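Local coordinates for MgGH51 (Meripilus giganteus, PDB 6ZPV), which probably releases terminal alpha-L-arabinofuranosyl residues from arabinose-containing glycans by hydrolysis, as a fungal GH51 alpha-L-arabinofuranosidase, at residues 291-296 with 353-358. Residues are numbered along the deposited sequence; the frame is centred on the assembly and turned at random.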
ATOM      1  N   ALA A 291       4.390   9.876 -16.872  1.00 10.66           N
ATOM      2  CA  ALA A 291       4.777   9.703 -18.293  1.00 10.64           C
ATOM      3  C   ALA A 291       4.049  10.660 -19.226  1.00 10.48           C
ATOM      4  O   ALA A 291       3.964  10.371 -20.415  1.00 11.37           O
ATOM      5  CB  ALA A 291       4.607   8.264 -18.711  1.00 12.38           C
ATOM      6  N   GLY A 292       3.610  11.799 -18.746  1.00 11.42           N
ATOM      7  CA  GLY A 292       3.022  12.821 -19.638  1.00 12.62           C
ATOM      8  C   GLY A 292       1.537  12.738 -19.845  1.00 12.82           C
ATOM      9  O   GLY A 292       1.010  13.394 -20.748  1.00 15.07           O
ATOM     10  N   TYR A 293       0.819  11.965 -19.041  1.00 12.01           N
ATOM     11  CA  TYR A 293      -0.653  11.832 -19.077  1.00 12.21           C
ATOM     12  C   TYR A 293      -1.242  11.968 -17.699  1.00 11.50           C
ATOM     13  O   TYR A 293      -0.675  11.433 -16.725  1.00 11.82           O
ATOM     14  CB  TYR A 293      -1.060  10.490 -19.737  1.00 12.64           C
ATOM     15  CG  TYR A 293      -2.542  10.309 -19.840  1.00 12.53           C
ATOM     16  CD1 TYR A 293      -3.278  11.012 -20.769  1.00 12.51           C
ATOM     17  CD2 TYR A 293      -3.227   9.429 -19.030  1.00 12.86           C
ATOM     18  CE1 TYR A 293      -4.650  10.862 -20.849  1.00 13.76           C
ATOM     19  CE2 TYR A 293      -4.587   9.246 -19.126  1.00 13.69           C
ATOM     20  CZ  TYR A 293      -5.328   9.983 -20.020  1.00 13.41           C
ATOM     21  OH  TYR A 293      -6.668   9.826 -20.180  1.00 15.07           O
ATOM     22  N   SER A 294      -2.385  12.631 -17.614  1.00 12.08           N
ATOM     23  CA  SER A 294      -3.163  12.700 -16.375  1.00 11.56           C
ATOM     24  C   SER A 294      -4.621  12.374 -16.640  1.00 12.10           C
ATOM     25  O   SER A 294      -5.047  12.311 -17.799  1.00 12.87           O
ATOM     26  CB  SER A 294      -2.958  14.077 -15.699  1.00 12.74           C
ATOM     27  OG  SER A 294      -3.343  15.133 -16.540  1.00 12.68           O
ATOM     28  N   LEU A 295      -5.367  12.129 -15.548  1.00 12.43           N
ATOM     29  CA  LEU A 295      -6.628  11.390 -15.682  1.00 12.58           C
ATOM     30  C   LEU A 295      -7.765  12.239 -16.267  1.00 13.62           C
ATOM     31  O   LEU A 295      -8.742  11.630 -16.712  1.00 15.71           O
ATOM     32  CB  LEU A 295      -7.012  10.800 -14.319  1.00 12.41           C
ATOM     33  CG  LEU A 295      -6.099   9.663 -13.881  1.00 13.89           C
ATOM     34  CD1 LEU A 295      -6.221   9.426 -12.385  1.00 16.04           C
ATOM     35  CD2 LEU A 295      -6.435   8.382 -14.635  1.00 15.68           C
ATOM     36  N   GLY A 296      -7.598  13.557 -16.350  1.00 14.18           N
ATOM     37  CA  GLY A 296      -8.568  14.376 -17.106  1.00 15.45           C
ATOM     38  C   GLY A 296      -8.397  14.272 -18.600  1.00 16.48           C
ATOM     39  O   GLY A 296      -9.176  14.913 -19.325  1.00 21.28           O
ATOM     40  N   PHE A 353      -3.089   2.419 -21.747  1.00 12.22           N
ATOM     41  CA  PHE A 353      -4.102   1.982 -22.708  1.00 12.60           C
ATOM     42  C   PHE A 353      -5.239   2.965 -22.825  1.00 13.26           C
ATOM     43  O   PHE A 353      -5.955   2.976 -23.840  1.00 13.95           O
ATOM     44  CB  PHE A 353      -4.590   0.560 -22.408  1.00 13.24           C
ATOM     45  CG  PHE A 353      -5.142   0.334 -21.043  1.00 13.87           C
ATOM     46  CD1 PHE A 353      -6.440   0.712 -20.736  1.00 15.38           C
ATOM     47  CD2 PHE A 353      -4.371  -0.255 -20.051  1.00 14.25           C
ATOM     48  CE1 PHE A 353      -6.989   0.489 -19.480  1.00 16.54           C
ATOM     49  CE2 PHE A 353      -4.913  -0.501 -18.785  1.00 15.32           C
ATOM     50  CZ  PHE A 353      -6.212  -0.111 -18.498  1.00 15.60           C
ATOM     51  N   PHE A 354      -5.480   3.805 -21.806  1.00 13.87           N
ATOM     52  CA  PHE A 354      -6.521   4.845 -21.913  1.00 13.42           C
ATOM     53  C   PHE A 354      -6.079   6.068 -22.721  1.00 12.90           C
ATOM     54  O   PHE A 354      -6.913   6.904 -23.075  1.00 13.91           O
ATOM     55  CB  PHE A 354      -6.940   5.315 -20.521  1.00 13.91           C
ATOM     56  CG  PHE A 354      -7.865   4.378 -19.780  1.00 14.37           C
ATOM     57  CD1 PHE A 354      -9.021   3.884 -20.363  1.00 16.87           C
ATOM     58  CD2 PHE A 354      -7.598   4.033 -18.464  1.00 14.73           C
ATOM     59  CE1 PHE A 354      -9.873   3.070 -19.637  1.00 17.09           C
ATOM     60  CE2 PHE A 354      -8.491   3.235 -17.761  1.00 16.14           C
ATOM     61  CZ  PHE A 354      -9.610   2.731 -18.335  1.00 16.81           C
ATOM     62  N   ALA A 355      -4.765   6.161 -23.014  1.00 12.47           N
ATOM     63  CA  ALA A 355      -4.153   7.301 -23.746  1.00 13.48           C
ATOM     64  C   ALA A 355      -3.186   6.754 -24.791  1.00 12.58           C
ATOM     65  O   ALA A 355      -2.042   7.181 -24.891  1.00 12.21           O
ATOM     66  CB  ALA A 355      -3.480   8.227 -22.739  1.00 15.40           C
ATOM     67  N   ALA A 356      -3.667   5.762 -25.547  1.00 12.56           N
ATOM     68  CA  ALA A 356      -2.795   5.050 -26.487  1.00 12.85           C
ATOM     69  C   ALA A 356      -2.453   5.836 -27.733  1.00 12.86           C
ATOM     70  O   ALA A 356      -1.532   5.439 -28.463  1.00 13.63           O
ATOM     71  CB  ALA A 356      -3.385   3.707 -26.779  1.00 12.76           C
ATOM     72  N   GLY A 357      -3.199   6.915 -28.017  1.00 13.08           N
ATOM     73  CA  GLY A 357      -2.832   7.785 -29.144  1.00 13.24           C
ATOM     74  C   GLY A 357      -1.538   8.505 -28.933  1.00 12.83           C
ATOM     75  O   GLY A 357      -0.796   8.682 -29.922  1.00 15.75           O
ATOM     76  N   SER A 358      -1.203   8.869 -27.718  1.00 12.81           N
ATOM     77  CA  SER A 358       0.070   9.559 -27.401  1.00 12.47           C
ATOM     78  C   SER A 358       1.124   8.643 -26.802  1.00 11.40           C
ATOM     79  O   SER A 358       2.293   9.030 -26.787  1.00 12.56           O
ATOM     80  CB  SER A 358      -0.209  10.720 -26.479  1.00 13.07           C
ATOM     81  OG  SER A 358      -0.666  10.219 -25.235  1.00 12.55           O
TER
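The backbones of 291-296 and 353-358 come closest at Y293 and A355, with CA atoms 7.4 Å apart, and no hydrogen bond joins them directly. The contact is essentially one CH-pi interaction: the A355 methyl stands over a face of the Y293 phenol ring, CB 3.4 Å from the ring centroid and 13° off the normal. It sits slightly toward one side of the ring, 3.4 Å from both CD1 and CE1 of Y293, whereas CD2 of that ring is 3.9 Å from A355 CB. With CG anti to the backbone N (chi1 -178°), the phenol extends from its loop toward the other, and the second torsion, 74°, turns a face to the methyl. The phenol oxygen continues past A355 toward the F354 carbonyl, but Y293 OH and F354 O are 4.1 Å apart and the approach is not a hydrogen bond. The F354 ring leads away from Y293 and instead receives F353 CE1 over one face. A glycine in place of Y293 would probably leave the A355 methyl without its aromatic cover and open a gap between the two loops. A glycerol, probably from the crystallisation liquor, lies about 3 Å from the Y293 side chain at the nearest atoms. Polar links are supplied by R362, which hydrogen-bonds to the carbonyl oxygens of both A291 and A355 and so bridges the loops beside the apolar contact, while its NE pairs with S358 OG. Both loops belong to the (beta/alpha)8 barrel of this GH51 enzyme, at the C-terminal ends of adjacent parallel strands: 291-296 lies in the loop between strand 284-289 and helix 306-320, and 353-358 is the end of the loop from strand 345-348, just ahead of helix 359-373, which carries R362.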